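Side-chain contacts in CRISPR system Cmr subunit Cmr6 (Pyrococcus furiosus, PDB 4W8V), which forms part of the Cmr ribonucleoprotein complex of type III-B CRISPR immunity, capping the elongated particle together with Cmr1 and binding RNA: residues R60-Y65 with K223-D228; R115-K120 with I126-R131. One frame throughout, in Å; residues are numbered along the deposited sequence.

Contact 1: residues R60-Y65 with K223-D228; sequences RHLTYY and KLALRD
L62 of helix 52-68 reaches across to L224 and A225 of helix 212-228. RAMP proteins are built on ferredoxin-like (RRM-like) folds, and the two helices are probably those of such a unit, whose sheet includes strands 13-21 and 202-209. The two leucine side chains meet at about a right angle, and a single methyl, L62 CD2, does all the touching from its side. L62 CD2 comes up to the branch point of its partner, 3.7 Å from L224 CG, and it also packs on A225 CB, 4.0 Å from L62 CD2. In L62 the branch leaves anti to the backbone N (chi1 172°), which carries CD2 out to the second helix. The segments come closest at L62 and A225, whose CA atoms are 6.4 Å apart, an approach that the small alanine side chain allows. L109 of helix 108-116 and L229 also touch L62, so this apolar joint is buried.

R227 NE donates to D228 OD1 at 3.1 Å, in the guanidinium plane but 45° out of the carboxylate plane; E112 and R108 extend this pair into a charge network. On the other helix, R60 O takes two donors, Y64 N and the hydroxyl T63 OG1, the latter at 2.8 Å and tilted 20° from the carbonyl plane.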
loop_
_atom_site.group_PDB
_atom_site.type_symbol
_atom_site.label_atom_id
_atom_site.label_comp_id
_atom_site.label_asym_id
_atom_site.label_seq_id
_atom_site.Cartn_x
_atom_site.Cartn_y
_atom_site.Cartn_z
ATOM N N ARG A 60 2.375 4.685 0.354
ATOM C CA ARG A 60 2.227 6.085 0.756
ATOM C C ARG A 60 2.000 6.213 2.268
ATOM O O ARG A 60 2.675 6.963 2.962
ATOM C CB ARG A 60 1.015 6.743 0.080
ATOM C CG ARG A 60 1.138 7.293 -1.316
ATOM C CD ARG A 60 -0.154 8.091 -1.567
ATOM N NE ARG A 60 -0.416 8.413 -2.966
ATOM C CZ ARG A 60 -0.028 9.535 -3.560
ATOM N NH1 ARG A 60 0.667 10.434 -2.884
ATOM N NH2 ARG A 60 -0.315 9.750 -4.835
ATOM N N HIS A 61 0.994 5.487 2.737
ATOM C CA HIS A 61 0.546 5.535 4.116
ATOM C C HIS A 61 1.669 5.218 5.069
ATOM O O HIS A 61 1.858 5.904 6.077
ATOM C CB HIS A 61 -0.606 4.552 4.326
ATOM C CG HIS A 61 -1.165 4.549 5.713
ATOM N ND1 HIS A 61 -0.574 3.862 6.753
ATOM C CD2 HIS A 61 -2.287 5.113 6.228
ATOM C CE1 HIS A 61 -1.292 4.025 7.853
ATOM N NE2 HIS A 61 -2.334 4.774 7.561
ATOM N N LEU A 62 2.413 4.174 4.739
ATOM C CA LEU A 62 3.578 3.766 5.506
ATOM C C LEU A 62 4.527 4.935 5.712
ATOM O O LEU A 62 4.977 5.190 6.836
ATOM C CB LEU A 62 4.302 2.618 4.799
ATOM C CG LEU A 62 5.653 2.176 5.358
ATOM C CD1 LEU A 62 5.545 1.744 6.800
ATOM C CD2 LEU A 62 6.215 1.039 4.514
ATOM N N THR A 63 4.815 5.657 4.630
ATOM C CA THR A 63 5.808 6.722 4.695
ATOM C C THR A 63 5.306 7.950 5.450
ATOM O O THR A 63 6.106 8.692 6.013
ATOM C CB THR A 63 6.271 7.157 3.289
ATOM O OG1 THR A 63 5.238 7.912 2.655
ATOM C CG2 THR A 63 6.601 5.930 2.438
ATOM N N TYR A 64 3.996 8.183 5.461
ATOM C CA TYR A 64 3.470 9.333 6.198
ATOM C C TYR A 64 3.501 9.006 7.677
ATOM O O TYR A 64 3.672 9.879 8.513
ATOM C CB TYR A 64 2.048 9.687 5.778
ATOM C CG TYR A 64 1.850 9.875 4.299
ATOM C CD1 TYR A 64 2.881 10.317 3.489
ATOM C CD2 TYR A 64 0.624 9.601 3.711
ATOM C CE1 TYR A 64 2.696 10.482 2.143
ATOM C CE2 TYR A 64 0.429 9.770 2.369
ATOM C CZ TYR A 64 1.465 10.211 1.588
ATOM O OH TYR A 64 1.269 10.376 0.245
ATOM N N TYR A 65 3.313 7.727 7.974
ATOM C CA TYR A 65 3.334 7.231 9.330
ATOM C C TYR A 65 4.725 7.369 9.940
ATOM O O TYR A 65 4.887 7.857 11.063
ATOM C CB TYR A 65 2.871 5.782 9.348
ATOM C CG TYR A 65 2.812 5.133 10.703
ATOM C CD1 TYR A 65 3.916 4.455 11.227
ATOM C CD2 TYR A 65 1.646 5.156 11.445
ATOM C CE1 TYR A 65 3.859 3.840 12.470
ATOM C CE2 TYR A 65 1.574 4.548 12.689
ATOM C CZ TYR A 65 2.678 3.888 13.194
ATOM O OH TYR A 65 2.595 3.284 14.428
ATOM N N LYS A 223 7.382 -3.957 -0.281
ATOM C CA LYS A 223 7.649 -5.134 0.523
ATOM C C LYS A 223 7.270 -4.887 1.966
ATOM O O LYS A 223 6.530 -5.659 2.579
ATOM C CB LYS A 223 9.140 -5.510 0.466
ATOM C CG LYS A 223 9.503 -6.675 -0.436
ATOM C CD LYS A 223 11.017 -6.946 -0.427
ATOM C CE LYS A 223 11.443 -7.726 0.814
ATOM N NZ LYS A 223 10.944 -9.132 0.788
ATOM N N LEU A 224 7.851 -3.828 2.513
ATOM C CA LEU A 224 7.640 -3.447 3.893
ATOM C C LEU A 224 6.149 -3.279 4.171
ATOM O O LEU A 224 5.619 -3.788 5.155
ATOM C CB LEU A 224 8.410 -2.156 4.185
ATOM C CG LEU A 224 8.512 -1.598 5.597
ATOM C CD1 LEU A 224 8.892 -2.684 6.592
ATOM C CD2 LEU A 224 9.542 -0.485 5.578
ATOM N N ALA A 225 5.462 -2.596 3.271
ATOM C CA ALA A 225 4.048 -2.282 3.474
ATOM C C ALA A 225 3.138 -3.520 3.367
ATOM O O ALA A 225 2.148 -3.633 4.091
ATOM C CB ALA A 225 3.620 -1.193 2.476
ATOM N N LEU A 226 3.486 -4.470 2.502
ATOM C CA LEU A 226 2.657 -5.673 2.325
ATOM C C LEU A 226 2.805 -6.648 3.485
ATOM O O LEU A 226 1.883 -7.391 3.802
ATOM C CB LEU A 226 3.001 -6.389 1.013
ATOM C CG LEU A 226 2.795 -5.626 -0.306
ATOM C CD1 LEU A 226 3.190 -6.510 -1.522
ATOM C CD2 LEU A 226 1.383 -5.095 -0.470
ATOM N N ARG A 227 3.976 -6.665 4.102
ATOM C CA ARG A 227 4.226 -7.553 5.227
ATOM C C ARG A 227 3.600 -6.998 6.501
ATOM O O ARG A 227 2.916 -7.714 7.214
ATOM C CB ARG A 227 5.729 -7.735 5.415
ATOM C CG ARG A 227 6.145 -8.787 6.421
ATOM C CD ARG A 227 7.661 -8.762 6.586
ATOM N NE ARG A 227 8.108 -7.511 7.188
ATOM C CZ ARG A 227 9.268 -6.915 6.928
ATOM N NH1 ARG A 227 10.112 -7.446 6.060
ATOM N NH2 ARG A 227 9.583 -5.780 7.540
ATOM N N ASP A 228 3.800 -5.709 6.762
ATOM C CA ASP A 228 3.439 -5.148 8.064
ATOM C C ASP A 228 2.112 -4.370 8.118
ATOM O O ASP A 228 1.527 -4.247 9.185
ATOM C CB ASP A 228 4.586 -4.262 8.576
ATOM C CG ASP A 228 5.862 -5.067 8.867
ATOM O OD1 ASP A 228 5.790 -6.315 8.925
ATOM O OD2 ASP A 228 6.934 -4.457 9.048
#

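Contact 2: residues R115-K120 with I126-R131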
loop_
_atom_site.group_PDB
_atom_site.type_symbol
_atom_site.label_atom_id
_atom_site.label_comp_id
_atom_site.label_asym_id
_atom_site.label_seq_id
_atom_site.Cartn_x
_atom_site.Cartn_y
_atom_site.Cartn_z
ATOM N N ARG A 115 16.689 2.260 6.775
ATOM C CA ARG A 115 17.601 1.291 6.174
ATOM C C ARG A 115 17.513 1.349 4.648
ATOM O O ARG A 115 18.529 1.218 3.968
ATOM C CB ARG A 115 17.312 -0.124 6.678
ATOM C CG ARG A 115 17.644 -0.337 8.147
ATOM C CD ARG A 115 17.511 -1.800 8.551
ATOM N NE ARG A 115 16.403 -2.040 9.477
ATOM C CZ ARG A 115 16.518 -2.057 10.803
ATOM N NH1 ARG A 115 17.694 -1.841 11.378
ATOM N NH2 ARG A 115 15.454 -2.289 11.559
ATOM N N ILE A 116 16.307 1.561 4.121
ATOM C CA ILE A 116 16.117 1.663 2.675
ATOM C C ILE A 116 16.860 2.869 2.113
ATOM O O ILE A 116 17.519 2.778 1.072
ATOM C CB ILE A 116 14.629 1.808 2.257
ATOM C CG1 ILE A 116 13.715 0.786 2.948
ATOM C CG2 ILE A 116 14.491 1.738 0.749
ATOM C CD1 ILE A 116 14.132 -0.623 2.798
ATOM N N PHE A 117 16.758 3.997 2.806
ATOM C CA PHE A 117 17.269 5.248 2.264
ATOM C C PHE A 117 18.682 5.597 2.708
ATOM O O PHE A 117 19.069 6.762 2.660
ATOM C CB PHE A 117 16.311 6.378 2.613
ATOM C CG PHE A 117 15.028 6.302 1.857
ATOM C CD1 PHE A 117 14.972 6.714 0.536
ATOM C CD2 PHE A 117 13.892 5.775 2.437
ATOM C CE1 PHE A 117 13.797 6.626 -0.181
ATOM C CE2 PHE A 117 12.718 5.680 1.723
ATOM C CZ PHE A 117 12.670 6.105 0.411
ATOM N N GLY A 118 19.437 4.579 3.117
ATOM C CA GLY A 118 20.839 4.708 3.479
ATOM C C GLY A 118 21.274 5.997 4.154
ATOM O O GLY A 118 20.601 6.512 5.050
ATOM N N GLU A 119 22.406 6.525 3.698
ATOM C CA GLU A 119 23.028 7.689 4.316
ATOM C C GLU A 119 22.528 8.997 3.717
ATOM O O GLU A 119 23.281 9.964 3.620
ATOM N N LYS A 120 21.264 9.031 3.314
ATOM C CA LYS A 120 20.690 10.252 2.765
ATOM C C LYS A 120 20.035 11.072 3.871
ATOM O O LYS A 120 19.449 10.522 4.802
ATOM C CB LYS A 120 19.687 9.926 1.655
ATOM C CG LYS A 120 20.290 9.074 0.554
ATOM C CD LYS A 120 19.566 9.217 -0.772
ATOM C CE LYS A 120 20.435 8.656 -1.898
ATOM N NZ LYS A 120 19.732 8.581 -3.211
ATOM N N ILE A 126 12.825 13.298 1.256
ATOM C CA ILE A 126 11.578 13.925 0.849
ATOM C C ILE A 126 11.530 14.053 -0.672
ATOM O O ILE A 126 10.486 13.855 -1.289
ATOM C CB ILE A 126 11.415 15.312 1.494
ATOM C CG1 ILE A 126 11.406 15.191 3.018
ATOM C CG2 ILE A 126 10.134 15.979 1.019
ATOM C CD1 ILE A 126 10.183 14.503 3.549
ATOM N N ASP A 127 12.677 14.355 -1.275
ATOM C CA ASP A 127 12.757 14.529 -2.721
ATOM C C ASP A 127 12.581 13.210 -3.455
ATOM O O ASP A 127 11.899 13.146 -4.469
ATOM C CB ASP A 127 14.084 15.171 -3.112
ATOM C CG ASP A 127 14.163 16.622 -2.708
ATOM O OD1 ASP A 127 13.107 17.287 -2.704
ATOM O OD2 ASP A 127 15.275 17.096 -2.397
ATOM N N GLU A 128 13.200 12.158 -2.941
ATOM C CA GLU A 128 13.076 10.848 -3.560
ATOM C C GLU A 128 11.641 10.353 -3.453
ATOM O O GLU A 128 11.144 9.678 -4.355
ATOM C CB GLU A 128 14.049 9.853 -2.925
ATOM C CG GLU A 128 15.513 10.135 -3.251
ATOM C CD GLU A 128 16.389 8.903 -3.149
ATOM O OE1 GLU A 128 16.602 8.421 -2.021
ATOM O OE2 GLU A 128 16.862 8.411 -4.199
ATOM N N LEU A 129 10.977 10.713 -2.355
ATOM C CA LEU A 129 9.592 10.314 -2.124
ATOM C C LEU A 129 8.649 11.146 -2.980
ATOM O O LEU A 129 7.641 10.639 -3.466
ATOM C CB LEU A 129 9.212 10.457 -0.646
ATOM C CG LEU A 129 9.893 9.512 0.339
ATOM C CD1 LEU A 129 9.656 9.951 1.768
ATOM C CD2 LEU A 129 9.397 8.094 0.138
ATOM N N ILE A 130 8.976 12.425 -3.145
ATOM C CA ILE A 130 8.282 13.258 -4.111
ATOM C C ILE A 130 8.373 12.611 -5.498
ATOM O O ILE A 130 7.385 12.530 -6.216
ATOM C CB ILE A 130 8.853 14.692 -4.141
ATOM C CG1 ILE A 130 8.411 15.461 -2.890
ATOM C CG2 ILE A 130 8.379 15.437 -5.380
ATOM C CD1 ILE A 130 9.064 16.821 -2.736
ATOM N N ARG A 131 9.548 12.114 -5.859
ATOM C CA ARG A 131 9.715 11.492 -7.165
ATOM C C ARG A 131 8.995 10.144 -7.284
ATOM O O ARG A 131 8.435 9.831 -8.330
ATOM C CB ARG A 131 11.202 11.320 -7.475
ATOM C CG ARG A 131 11.945 12.639 -7.599
ATOM C CD ARG A 131 13.424 12.399 -7.745
ATOM N NE ARG A 131 13.666 11.418 -8.791
ATOM C CZ ARG A 131 14.691 10.577 -8.806
ATOM N NH1 ARG A 131 15.586 10.598 -7.826
ATOM N NH2 ARG A 131 14.812 9.714 -9.807
#
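The F117 ring receives E128 OE1 at its edge, near the ring plane, 3.5 Å from CD1, and the carboxylate is turned 70° against the ring. L129 CD2 comes to the same ring obliquely, 3.8 Å from F117 CZ. The F113 ring also meets it, the planes about 50° apart, and I125 adds further apolar contact. The side chains of E128 and F117 run past each other in opposite directions.

A type II' turn from F117 to K120 joins helix 108-116 to helix 122-133 in the RAMP-family region, F117 being the first residue to leave the helical conformation. G118 takes the positive phi of the turn (35°), and K120 N closes it on F117 O.

From the end of the turn K120 stretches out, extended beyond CG, and crosses E128 at about a right angle. Its NZ makes a salt bridge with E128 OE2 at 3.0 Å, though the hydrogen bond within it is weak. The lysine chain also lies against the other oxygen: K120 CD is 3.3 Å from E128 OE1. That oxygen has its stronger partner in K217 of helix 212-228; both lysines gather at the E128 carboxylate, which probably favours its charged form and offsets the closeness of the two ammonium groups.

Overall arrangement
Contact 1 is centred about 6 Å from the centre of the chain, contact 2 about 17 Å. All touching residues of contact 1 are buried, while K120 of contact 2 is partly exposed. Contact 1 joins helices far apart in sequence and is wholly apolar. Contact 2 lies in the chain between those two helices and joins sequence neighbours, pairing an aromatic ring and a leucine with a lysine-glutamate bridge. The two meet where T63 CG2 lies 4.2 Å from L129 CD2. Helices are shared as well: helix 108-116 supplies L109 to the surroundings of contact 1 and leads into the turn of contact 2, while helix 212-228 takes part in contact 1 and offers K217 to contact 2.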